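Side-chain contacts in nucleoporin NUP82 (Chaetomium thermophilum, PDB 5CWW), which probably serves as a structural component of the nuclear pore complex and a docking partner for transport factors, here represented by its N-terminal beta-propeller domain: residues P9-E14 and G67-L72; H19-P24 and A104-I109; G265-M270 and Q328-W333; Y357-P360 and G364-P367. All coordinates share one frame; numbering follows the deposited sequence.

Interaction 1 (P9-E14 and G67-L72); sequences PAWLNE and GDLAQL
W11, on a short 3-10 turn, brings its indole up to L69, and its CB to L72, in the first turn of helix 69-77. Its CB begins the contact, 4.1 Å from L72 O. With chi1 at 53°, CG sits between the backbone N and the carbonyl carbon, and the six-membered ring is carried out toward L69. CE3 is the first ring atom to approach the carbonyl of L69; CZ3 then comes closest, 3.5 Å from L69 O and 4.2 Å from L69 CB, and CH2 follows at 3.9 Å from L69 O. The carbonyl meets the ring obliquely, and the two side chains run at about a right angle. P9 CG and L12 CG press on one face of the indole, while K73 and W76 of the same helix also touch W11. Beside it, L12 CD2 reaches L69 CD2 at 4.2 Å. The helix start is fixed by D68 at the N-cap, whose OD1 accepts from A70 N at 2.8 Å. Replacing W11 with an alanine would probably open a gap beside the L69 carbonyl and CB, and take from P9 and L12 the surface they rest on. The contact is thus almost wholly van der Waals: the N-terminal arm is held to the first propeller blade by shape and apolar surface, with indole carbons beside the L69 carbonyl, and CB beside that of L72, in contact but not hydrogen-bonded.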
loop_
_atom_site.group_PDB
_atom_site.type_symbol
_atom_site.label_atom_id
_atom_site.label_comp_id
_atom_site.label_asym_id
_atom_site.label_seq_id
_atom_site.Cartn_x
_atom_site.Cartn_y
_atom_site.Cartn_z
ATOM N N PRO B 9 -24.098 3.381 -23.669
ATOM C CA PRO B 9 -24.952 4.107 -24.616
ATOM C C PRO B 9 -24.463 3.974 -26.055
ATOM O O PRO B 9 -23.343 3.518 -26.282
ATOM C CB PRO B 9 -24.861 5.558 -24.132
ATOM C CG PRO B 9 -23.578 5.633 -23.386
ATOM C CD PRO B 9 -23.403 4.292 -22.743
ATOM N N ALA B 10 -25.299 4.372 -27.007
ATOM C CA ALA B 10 -24.996 4.197 -28.424
ATOM C C ALA B 10 -23.741 4.954 -28.849
ATOM O O ALA B 10 -23.041 4.530 -29.768
ATOM C CB ALA B 10 -26.181 4.639 -29.266
ATOM N N TRP B 11 -23.458 6.070 -28.184
ATOM C CA TRP B 11 -22.331 6.917 -28.570
ATOM C C TRP B 11 -21.005 6.397 -28.008
ATOM O O TRP B 11 -19.975 7.063 -28.119
ATOM C CB TRP B 11 -22.567 8.369 -28.132
ATOM C CG TRP B 11 -22.899 8.553 -26.684
ATOM C CD1 TRP B 11 -24.139 8.503 -26.117
ATOM C CD2 TRP B 11 -21.983 8.836 -25.619
ATOM N NE1 TRP B 11 -24.051 8.728 -24.765
ATOM C CE2 TRP B 11 -22.738 8.936 -24.434
ATOM C CE3 TRP B 11 -20.597 9.010 -25.553
ATOM C CZ2 TRP B 11 -22.155 9.201 -23.197
ATOM C CZ3 TRP B 11 -20.019 9.273 -24.323
ATOM C CH2 TRP B 11 -20.797 9.366 -23.162
ATOM N N LEU B 12 -21.039 5.208 -27.412
ATOM C CA LEU B 12 -19.824 4.523 -26.971
ATOM C C LEU B 12 -19.730 3.134 -27.601
ATOM O O LEU B 12 -18.773 2.400 -27.352
ATOM C CB LEU B 12 -19.779 4.413 -25.444
ATOM C CG LEU B 12 -19.494 5.697 -24.659
ATOM C CD1 LEU B 12 -19.551 5.424 -23.163
ATOM C CD2 LEU B 12 -18.146 6.295 -25.034
ATOM N N ASN B 13 -20.722 2.784 -28.416
ATOM C CA ASN B 13 -20.720 1.512 -29.132
ATOM C C ASN B 13 -20.485 1.716 -30.622
ATOM O O ASN B 13 -20.859 2.743 -31.183
ATOM C CB ASN B 13 -22.041 0.770 -28.915
ATOM C CG ASN B 13 -22.295 0.439 -27.456
ATOM O OD1 ASN B 13 -23.391 0.660 -26.942
ATOM N ND2 ASN B 13 -21.282 -0.097 -26.782
ATOM N N GLU B 14 -19.862 0.726 -31.252
ATOM C CA GLU B 14 -19.585 0.763 -32.683
ATOM C C GLU B 14 -20.877 0.998 -33.472
ATOM O O GLU B 14 -21.931 0.495 -33.087
ATOM C CB GLU B 14 -18.918 -0.549 -33.112
ATOM C CG GLU B 14 -18.132 -0.475 -34.413
ATOM C CD GLU B 14 -17.333 -1.736 -34.690
ATOM O OE1 GLU B 14 -16.868 -1.902 -35.837
ATOM O OE2 GLU B 14 -17.164 -2.556 -33.762
ATOM N N GLY B 67 -9.613 10.603 -24.834
ATOM C CA GLY B 67 -10.853 11.125 -25.378
ATOM C C GLY B 67 -11.721 11.880 -24.387
ATOM O O GLY B 67 -11.710 11.596 -23.188
ATOM N N ASP B 68 -12.474 12.849 -24.902
ATOM C CA ASP B 68 -13.435 13.609 -24.109
ATOM C C ASP B 68 -14.835 13.051 -24.346
ATOM O O ASP B 68 -15.332 13.058 -25.473
ATOM C CB ASP B 68 -13.379 15.097 -24.474
ATOM C CG ASP B 68 -14.160 15.973 -23.507
ATOM O OD1 ASP B 68 -15.294 15.605 -23.133
ATOM O OD2 ASP B 68 -13.635 17.038 -23.118
ATOM N N LEU B 69 -15.469 12.572 -23.280
ATOM C CA LEU B 69 -16.783 11.945 -23.385
ATOM C C LEU B 69 -17.860 12.926 -23.833
ATOM O O LEU B 69 -18.835 12.533 -24.470
ATOM C CB LEU B 69 -17.181 11.320 -22.047
ATOM C CG LEU B 69 -16.276 10.204 -21.522
ATOM C CD1 LEU B 69 -16.789 9.703 -20.179
ATOM C CD2 LEU B 69 -16.173 9.057 -22.518
ATOM N N ALA B 70 -17.683 14.201 -23.497
ATOM C CA ALA B 70 -18.646 15.229 -23.878
ATOM C C ALA B 70 -18.686 15.398 -25.392
ATOM O O ALA B 70 -19.755 15.365 -26.002
ATOM C CB ALA B 70 -18.308 16.552 -23.206
ATOM N N GLN B 71 -17.514 15.576 -25.993
ATOM C CA GLN B 71 -17.413 15.787 -27.432
ATOM C C GLN B 71 -17.823 14.534 -28.204
ATOM O O GLN B 71 -18.517 14.623 -29.215
ATOM C CB GLN B 71 -15.989 16.202 -27.813
ATOM C CG GLN B 71 -15.480 17.427 -27.062
ATOM C CD GLN B 71 -14.054 17.798 -27.431
ATOM O OE1 GLN B 71 -13.564 17.443 -28.504
ATOM N NE2 GLN B 71 -13.379 18.515 -26.539
ATOM N N LEU B 72 -17.393 13.370 -27.725
ATOM C CA LEU B 72 -17.734 12.107 -28.374
ATOM C C LEU B 72 -19.240 11.855 -28.333
ATOM O O LEU B 72 -19.802 11.246 -29.245
ATOM C CB LEU B 72 -16.990 10.947 -27.715
ATOM C CG LEU B 72 -15.475 10.938 -27.922
ATOM C CD1 LEU B 72 -14.807 9.998 -26.929
ATOM C CD2 LEU B 72 -15.129 10.543 -29.350
#

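Interaction 2 (H19-P24 and A104-I109); sequences HKLFAP and AGYRII
L21 and Y106 mark the closest backbone approach, their CA atoms 7.8 Å apart, where a 3-10 turn of the N-terminal arm faces the start of strand 106-110. The turn is tied by H19 O, which accepts from both F22 N and A23 N. Across from it, Y106 stands with CG anti to the backbone N (chi1 175°), and this extends the phenol straight from the strand toward the turn. Two neighbouring residues then grip the ring from different directions. K20 lies over one face: its CB is 4.1 Å from the ring centroid and 22° off the ring normal, a CH-pi contact, and its CD comes to 4.1 Å from Y106 CE2. Beyond this the lysine chain bends at chi4, and the amine turns off from the strand. L21 comes to the ring edge, with CD2 in the ring plane and 3.5 Å from Y106 CD1; the leucine and the phenol run antiparallel alongside one another. At the tip, Y106 OH stays 3.6 Å from K20 O. A serine in place of Y106 would probably leave the K20 methylenes and the L21 methyl without their shared surface, opening a gap between arm and strand. L21 also packs on L72 and R65, which places this edge contact against the neighbouring strand 63-68 and the helix after it. Chemically, the phenol acts here mainly as a flat apolar plate, clasped by aliphatic carbon at face and edge, while the charged end of K20 is left to the exposed side.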
loop_
_atom_site.group_PDB
_atom_site.type_symbol
_atom_site.label_atom_id
_atom_site.label_comp_id
_atom_site.label_asym_id
_atom_site.label_seq_id
_atom_site.Cartn_x
_atom_site.Cartn_y
_atom_site.Cartn_z
ATOM N N HIS B 19 -16.324 4.537 -29.410
ATOM C CA HIS B 19 -16.015 3.123 -29.224
ATOM C C HIS B 19 -14.548 2.827 -29.528
ATOM O O HIS B 19 -14.014 1.804 -29.099
ATOM C CB HIS B 19 -16.914 2.255 -30.107
ATOM C CG HIS B 19 -16.739 0.785 -29.881
ATOM N ND1 HIS B 19 -17.113 0.160 -28.712
ATOM C CD2 HIS B 19 -16.222 -0.183 -30.676
ATOM C CE1 HIS B 19 -16.836 -1.129 -28.795
ATOM N NE2 HIS B 19 -16.295 -1.364 -29.976
ATOM N N LYS B 20 -13.902 3.725 -30.264
ATOM C CA LYS B 20 -12.500 3.547 -30.627
ATOM C C LYS B 20 -11.604 3.530 -29.392
ATOM O O LYS B 20 -10.512 2.964 -29.415
ATOM C CB LYS B 20 -12.051 4.658 -31.579
ATOM C CG LYS B 20 -12.729 4.625 -32.940
ATOM C CD LYS B 20 -12.182 5.709 -33.859
ATOM C CE LYS B 20 -12.847 5.676 -35.228
ATOM N NZ LYS B 20 -12.585 4.404 -35.958
ATOM N N LEU B 21 -12.073 4.154 -28.317
ATOM C CA LEU B 21 -11.328 4.201 -27.064
ATOM C C LEU B 21 -11.145 2.818 -26.443
ATOM O O LEU B 21 -10.225 2.605 -25.653
ATOM C CB LEU B 21 -12.033 5.118 -26.061
ATOM C CG LEU B 21 -12.008 6.615 -26.372
ATOM C CD1 LEU B 21 -13.014 7.352 -25.508
ATOM C CD2 LEU B 21 -10.614 7.180 -26.160
ATOM N N PHE B 22 -12.020 1.883 -26.808
ATOM C CA PHE B 22 -12.075 0.581 -26.151
ATOM C C PHE B 22 -11.768 -0.582 -27.092
ATOM O O PHE B 22 -11.196 -1.587 -26.674
ATOM C CB PHE B 22 -13.459 0.382 -25.529
ATOM C CG PHE B 22 -13.895 1.525 -24.656
ATOM C CD1 PHE B 22 -14.588 2.596 -25.194
ATOM C CD2 PHE B 22 -13.601 1.533 -23.302
ATOM C CE1 PHE B 22 -14.990 3.652 -24.398
ATOM C CE2 PHE B 22 -13.999 2.586 -22.498
ATOM C CZ PHE B 22 -14.693 3.648 -23.047
ATOM N N ALA B 23 -12.147 -0.445 -28.359
ATOM C CA ALA B 23 -11.962 -1.521 -29.330
ATOM C C ALA B 23 -10.483 -1.721 -29.656
ATOM O O ALA B 23 -9.725 -0.758 -29.682
ATOM C CB ALA B 23 -12.743 -1.227 -30.597
ATOM N N PRO B 24 -10.070 -2.971 -29.931
ATOM C CA PRO B 24 -8.664 -3.215 -30.262
ATOM C C PRO B 24 -8.370 -3.051 -31.750
ATOM O O PRO B 24 -7.330 -2.490 -32.092
ATOM C CB PRO B 24 -8.454 -4.665 -29.824
ATOM C CG PRO B 24 -9.832 -5.301 -29.881
ATOM C CD PRO B 24 -10.863 -4.208 -30.027
ATOM N N ALA B 104 -12.754 14.126 -33.874
ATOM C CA ALA B 104 -12.912 15.110 -32.812
ATOM C C ALA B 104 -13.099 14.430 -31.460
ATOM O O ALA B 104 -13.869 13.477 -31.336
ATOM C CB ALA B 104 -14.089 16.025 -33.111
ATOM N N GLY B 105 -12.387 14.920 -30.451
ATOM C CA GLY B 105 -12.511 14.395 -29.103
ATOM C C GLY B 105 -11.862 13.037 -28.918
ATOM O O GLY B 105 -12.178 12.320 -27.968
ATOM N N TYR B 106 -10.959 12.678 -29.827
ATOM C CA TYR B 106 -10.259 11.400 -29.753
ATOM C C TYR B 106 -8.821 11.532 -30.237
ATOM O O TYR B 106 -8.563 12.085 -31.303
ATOM C CB TYR B 106 -10.986 10.335 -30.574
ATOM C CG TYR B 106 -10.246 9.016 -30.635
ATOM C CD1 TYR B 106 -10.131 8.211 -29.509
ATOM C CD2 TYR B 106 -9.660 8.580 -31.816
ATOM C CE1 TYR B 106 -9.452 7.006 -29.558
ATOM C CE2 TYR B 106 -8.980 7.375 -31.875
ATOM C CZ TYR B 106 -8.880 6.593 -30.743
ATOM O OH TYR B 106 -8.206 5.395 -30.794
ATOM N N ARG B 107 -7.889 11.019 -29.440
ATOM C CA ARG B 107 -6.471 11.053 -29.780
ATOM C C ARG B 107 -5.770 9.809 -29.253
ATOM O O ARG B 107 -6.176 9.246 -28.236
ATOM C CB ARG B 107 -5.807 12.308 -29.210
ATOM C CG ARG B 107 -5.865 13.527 -30.120
ATOM C CD ARG B 107 -4.945 13.374 -31.323
ATOM N NE ARG B 107 -4.432 14.662 -31.781
ATOM C CZ ARG B 107 -3.436 14.807 -32.650
ATOM N NH1 ARG B 107 -2.835 13.742 -33.165
ATOM N NH2 ARG B 107 -3.039 16.020 -33.005
ATOM N N ILE B 108 -4.719 9.386 -29.949
ATOM C CA ILE B 108 -3.924 8.242 -29.520
ATOM C C ILE B 108 -2.661 8.744 -28.826
ATOM O O ILE B 108 -2.047 9.716 -29.271
ATOM C CB ILE B 108 -3.550 7.319 -30.714
ATOM C CG1 ILE B 108 -3.566 5.852 -30.284
ATOM C CG2 ILE B 108 -2.202 7.695 -31.336
ATOM C CD1 ILE B 108 -4.957 5.282 -30.165
ATOM N N ILE B 109 -2.290 8.086 -27.731
ATOM C CA ILE B 109 -1.052 8.393 -27.022
ATOM C C ILE B 109 -0.138 7.176 -27.034
ATOM O O ILE B 109 -0.297 6.262 -26.222
ATOM C CB ILE B 109 -1.295 8.808 -25.552
ATOM C CG1 ILE B 109 -2.462 9.793 -25.433
ATOM C CG2 ILE B 109 -0.018 9.389 -24.949
ATOM C CD1 ILE B 109 -2.226 11.110 -26.111
#

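Interaction 3 (G265-M270 and Q328-W333); sequences GGWAPM and QQQLEW
W267 and W333 reach toward one another, one from the loop 265-270 and the other from helix 321-338. Their six-membered rings have centroids 5.2 Å apart and planes inclined by 58°, an oblique pair. W267 CZ3 lies over one face of the W333 ring, offset toward its rim, 3.7 Å from W333 CZ3. M270 takes the edge of the same indole: its extended chain brings CE near the ring plane, 3.7 Å from W333 CH2, while SD stands 4.7 Å from the centroid of the six-membered ring in a Met-aromatic contact. One helical turn earlier, Q330 crosses W267 with its amide turned 50° from the indole, Q330 CD being 3.8 Å from W267 CZ2. That amide is held by other partners, since NE2 donates to A448 O and E447 OE1. W450 meets W333, and L302 of helix 298-315 touches both W267 and M270. A type II' turn from G265 to A268 sets W267 in place, with G266 at positive phi. This is a tryptophan-rich core in which a helical insertion, placed between the third and fourth strands of a propeller blade, folds back on the loop joining that blade's first two strands.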
loop_
_atom_site.group_PDB
_atom_site.type_symbol
_atom_site.label_atom_id
_atom_site.label_comp_id
_atom_site.label_asym_id
_atom_site.label_seq_id
_atom_site.Cartn_x
_atom_site.Cartn_y
_atom_site.Cartn_z
ATOM N N GLY B 265 -8.745 14.759 8.219
ATOM C CA GLY B 265 -8.137 15.518 9.295
ATOM C C GLY B 265 -7.161 14.682 10.090
ATOM O O GLY B 265 -6.881 13.531 9.745
ATOM N N GLY B 266 -6.642 15.269 11.162
ATOM C CA GLY B 266 -5.687 14.594 12.015
ATOM C C GLY B 266 -4.480 14.099 11.250
ATOM O O GLY B 266 -3.988 14.760 10.335
ATOM N N TRP B 267 -4.006 12.919 11.630
ATOM C CA TRP B 267 -2.809 12.343 11.037
ATOM C C TRP B 267 -3.089 11.623 9.720
ATOM O O TRP B 267 -2.159 11.169 9.054
ATOM C CB TRP B 267 -2.167 11.365 12.015
ATOM C CG TRP B 267 -1.694 11.997 13.284
ATOM C CD1 TRP B 267 -2.300 11.937 14.506
ATOM C CD2 TRP B 267 -0.509 12.782 13.461
ATOM N NE1 TRP B 267 -1.565 12.637 15.432
ATOM C CE2 TRP B 267 -0.462 13.166 14.815
ATOM C CE3 TRP B 267 0.513 13.200 12.604
ATOM C CZ2 TRP B 267 0.570 13.947 15.334
ATOM C CZ3 TRP B 267 1.535 13.977 13.120
ATOM C CH2 TRP B 267 1.557 14.340 14.472
ATOM N N ALA B 268 -4.364 11.518 9.357
ATOM C CA ALA B 268 -4.780 10.728 8.198
ATOM C C ALA B 268 -4.031 11.081 6.907
ATOM O O ALA B 268 -3.554 10.189 6.208
ATOM C CB ALA B 268 -6.283 10.878 7.984
ATOM N N PRO B 269 -3.906 12.378 6.587
ATOM C CA PRO B 269 -3.251 12.670 5.304
ATOM C C PRO B 269 -1.731 12.469 5.310
ATOM O O PRO B 269 -1.109 12.667 4.269
ATOM C CB PRO B 269 -3.605 14.141 5.048
ATOM C CG PRO B 269 -4.186 14.681 6.326
ATOM C CD PRO B 269 -4.225 13.594 7.352
ATOM N N MET B 270 -1.154 12.076 6.445
ATOM C CA MET B 270 0.265 11.712 6.512
ATOM C C MET B 270 0.444 10.228 6.798
ATOM O O MET B 270 1.539 9.792 7.154
ATOM C CB MET B 270 0.990 12.499 7.601
ATOM C CG MET B 270 0.757 13.979 7.574
ATOM S SD MET B 270 1.573 14.775 8.964
ATOM C CE MET B 270 0.794 16.386 8.890
ATOM N N GLN B 328 6.063 12.915 23.660
ATOM C CA GLN B 328 7.313 13.653 23.496
ATOM C C GLN B 328 7.744 13.747 22.033
ATOM O O GLN B 328 8.085 14.826 21.548
ATOM C CB GLN B 328 8.426 12.998 24.317
ATOM C CG GLN B 328 8.559 13.554 25.722
ATOM C CD GLN B 328 9.039 14.992 25.732
ATOM O OE1 GLN B 328 9.444 15.530 24.700
ATOM N NE2 GLN B 328 8.993 15.624 26.899
ATOM N N GLN B 329 7.732 12.614 21.339
ATOM C CA GLN B 329 8.165 12.563 19.951
ATOM C C GLN B 329 7.282 13.436 19.062
ATOM O O GLN B 329 7.778 14.136 18.180
ATOM C CB GLN B 329 8.168 11.121 19.446
ATOM C CG GLN B 329 9.331 10.291 19.973
ATOM C CD GLN B 329 9.296 8.854 19.490
ATOM O OE1 GLN B 329 8.240 8.331 19.130
ATOM N NE2 GLN B 329 10.455 8.210 19.468
ATOM N N GLN B 330 5.976 13.398 19.305
ATOM C CA GLN B 330 5.034 14.207 18.540
ATOM C C GLN B 330 5.240 15.694 18.801
ATOM O O GLN B 330 5.116 16.514 17.894
ATOM C CB GLN B 330 3.595 13.822 18.881
ATOM C CG GLN B 330 3.149 12.495 18.295
ATOM C CD GLN B 330 1.665 12.246 18.494
ATOM O OE1 GLN B 330 0.954 13.084 19.047
ATOM N NE2 GLN B 330 1.191 11.092 18.042
ATOM N N LEU B 331 5.547 16.037 20.047
ATOM C CA LEU B 331 5.800 17.425 20.409
ATOM C C LEU B 331 7.091 17.921 19.765
ATOM O O LEU B 331 7.190 19.076 19.351
ATOM C CB LEU B 331 5.871 17.575 21.930
ATOM C CG LEU B 331 6.200 18.972 22.458
ATOM C CD1 LEU B 331 5.232 20.006 21.905
ATOM C CD2 LEU B 331 6.179 18.977 23.978
ATOM N N GLU B 332 8.078 17.036 19.681
ATOM C CA GLU B 332 9.347 17.360 19.045
ATOM C C GLU B 332 9.145 17.586 17.549
ATOM O O GLU B 332 9.683 18.529 16.968
ATOM C CB GLU B 332 10.360 16.243 19.292
ATOM C CG GLU B 332 11.769 16.561 18.829
ATOM C CD GLU B 332 12.769 15.498 19.244
ATOM O OE1 GLU B 332 12.361 14.523 19.911
ATOM O OE2 GLU B 332 13.963 15.639 18.902
ATOM N N TRP B 333 8.348 16.717 16.937
ATOM C CA TRP B 333 7.983 16.843 15.531
ATOM C C TRP B 333 7.314 18.189 15.256
ATOM O O TRP B 333 7.682 18.894 14.315
ATOM C CB TRP B 333 7.058 15.690 15.134
ATOM C CG TRP B 333 6.659 15.661 13.693
ATOM C CD1 TRP B 333 7.362 15.115 12.659
ATOM C CD2 TRP B 333 5.448 16.177 13.125
ATOM N NE1 TRP B 333 6.669 15.265 11.482
ATOM C CE2 TRP B 333 5.490 15.913 11.742
ATOM C CE3 TRP B 333 4.335 16.837 13.652
ATOM C CZ2 TRP B 333 4.464 16.293 10.879
ATOM C CZ3 TRP B 333 3.317 17.210 12.794
ATOM C CH2 TRP B 333 3.390 16.938 11.423
#

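Interaction 4 (Y357-P360 and G364-P367); sequences YTRP and GLVP
R359 and L365 supply the van der Waals part of this contact, made across a tight loop only a few residues long. The arginine leaves the backbone with CG anti to N (chi1 -174°) and bends at chi2 and chi3, which carries its CD and guanidinium across the leucine at about a right angle. L365 CD2 does most of the touching: it is 3.8 Å from R359 CD and 3.8 Å from R359 NH1, while L365 CD1 lies 4.0 Å from the same nitrogen. The methyl meets the guanidinium obliquely. L365 CD2 also comes within 3.8 Å of P360 O, and thus fills the corner between the arginine chain and the proline carbonyl.

The polar part runs through the backbone. P360 O and G364 O are 4.4 Å apart, and one water donates to both. Its distance to G364 O is 2.9 Å; the one to P360 O is modelled unusually short, and its exact length is doubtful. The water appears to bridge the base of the loop, where two acceptors could not pair directly. G364 O has a further, weak hydrogen bond from W450 NE1.

The charged end of R359 is held from outside the loop, NE donating to L288 O, which helps fix the turn of the guanidinium that L365 leans on. The segment 357-360 leaves strand 354-358, the middle strand of a small antiparallel sheet, and P360 packs on W333, E336 and I337 of helix 321-338, while segment 364-367 leads on toward strand 369-370, an outermost strand of a propeller blade.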
loop_
_atom_site.group_PDB
_atom_site.type_symbol
_atom_site.label_atom_id
_atom_site.label_comp_id
_atom_site.label_asym_id
_atom_site.label_seq_id
_atom_site.Cartn_x
_atom_site.Cartn_y
_atom_site.Cartn_z
ATOM N N TYR B 357 5.801 23.896 3.708
ATOM C CA TYR B 357 6.660 23.568 4.837
ATOM C C TYR B 357 7.655 22.484 4.448
ATOM O O TYR B 357 7.454 21.772 3.465
ATOM C CB TYR B 357 5.833 23.096 6.035
ATOM C CG TYR B 357 4.860 24.119 6.574
ATOM C CD1 TYR B 357 3.628 24.322 5.969
ATOM C CD2 TYR B 357 5.168 24.868 7.702
ATOM C CE1 TYR B 357 2.734 25.252 6.464
ATOM C CE2 TYR B 357 4.279 25.800 8.205
ATOM C CZ TYR B 357 3.063 25.986 7.583
ATOM O OH TYR B 357 2.177 26.914 8.079
ATOM N N THR B 358 8.727 22.368 5.224
ATOM C CA THR B 358 9.676 21.277 5.059
ATOM C C THR B 358 9.384 20.209 6.101
ATOM O O THR B 358 8.801 20.495 7.147
ATOM C CB THR B 358 11.135 21.747 5.203
ATOM O OG1 THR B 358 11.428 21.994 6.584
ATOM C CG2 THR B 358 11.376 23.013 4.394
ATOM N N ARG B 359 9.771 18.973 5.806
ATOM C CA ARG B 359 9.553 17.879 6.740
ATOM C C ARG B 359 10.415 18.080 7.981
ATOM O O ARG B 359 11.600 18.386 7.862
ATOM C CB ARG B 359 9.887 16.535 6.097
ATOM C CG ARG B 359 9.545 15.334 6.965
ATOM C CD ARG B 359 10.507 14.189 6.722
ATOM N NE ARG B 359 10.424 13.678 5.357
ATOM C CZ ARG B 359 11.389 13.763 4.443
ATOM N NH1 ARG B 359 12.546 14.350 4.717
ATOM N NH2 ARG B 359 11.188 13.255 3.237
ATOM N N PRO B 360 9.822 17.927 9.176
ATOM C CA PRO B 360 10.649 17.910 10.384
ATOM C C PRO B 360 11.729 16.839 10.306
ATOM O O PRO B 360 11.462 15.740 9.815
ATOM C CB PRO B 360 9.643 17.598 11.493
ATOM C CG PRO B 360 8.355 18.147 10.983
ATOM C CD PRO B 360 8.383 17.905 9.498
ATOM N N GLY B 364 12.854 11.825 13.659
ATOM C CA GLY B 364 13.511 11.133 12.564
ATOM C C GLY B 364 12.680 11.202 11.298
ATOM O O GLY B 364 11.508 11.572 11.343
ATOM N N LEU B 365 13.278 10.841 10.168
ATOM C CA LEU B 365 12.588 10.923 8.883
ATOM C C LEU B 365 11.648 9.743 8.671
ATOM O O LEU B 365 10.607 9.872 8.025
ATOM C CB LEU B 365 13.594 10.984 7.733
ATOM C CG LEU B 365 14.629 12.112 7.760
ATOM C CD1 LEU B 365 15.375 12.153 6.432
ATOM C CD2 LEU B 365 13.995 13.461 8.062
ATOM N N VAL B 366 12.023 8.592 9.220
ATOM C CA VAL B 366 11.276 7.360 9.009
ATOM C C VAL B 366 10.418 7.050 10.233
ATOM O O VAL B 366 10.948 6.810 11.315
ATOM C CB VAL B 366 12.219 6.179 8.717
ATOM C CG1 VAL B 366 11.430 4.910 8.419
ATOM C CG2 VAL B 366 13.139 6.521 7.551
ATOM N N PRO B 367 9.084 7.064 10.075
ATOM C CA PRO B 367 8.244 6.715 11.222
ATOM C C PRO B 367 8.269 5.220 11.515
ATOM O O PRO B 367 8.720 4.430 10.685
ATOM C CB PRO B 367 6.849 7.167 10.786
ATOM C CG PRO B 367 6.872 7.098 9.316
ATOM C CD PRO B 367 8.280 7.408 8.890
HETATM O O HOH W 1 9.905 13.776 10.269
#

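The four contacts form two clusters on opposite sides of the chain's centre. Interactions 1 and 2, with centres 10 Å apart, both fasten the N-terminal arm to the first blade, and they join through L12 O and H19 ND1 and through D68 N and G105 O, probable hydrogen bonds. Interaction 1 sets an indole against a helix-start carbonyl and a leucine, whereas interaction 2 packs aliphatic carbon on an edge-strand phenol; both are mostly buried. Interactions 3 and 4 lie about 44 to 46 Å from these, centre to centre, and touch where W333 NE1 packs on P360 CG. Interaction 3 is fully buried and aromatic; interaction 4, partly buried, alone uses a bridging water, between two backbone carbonyls.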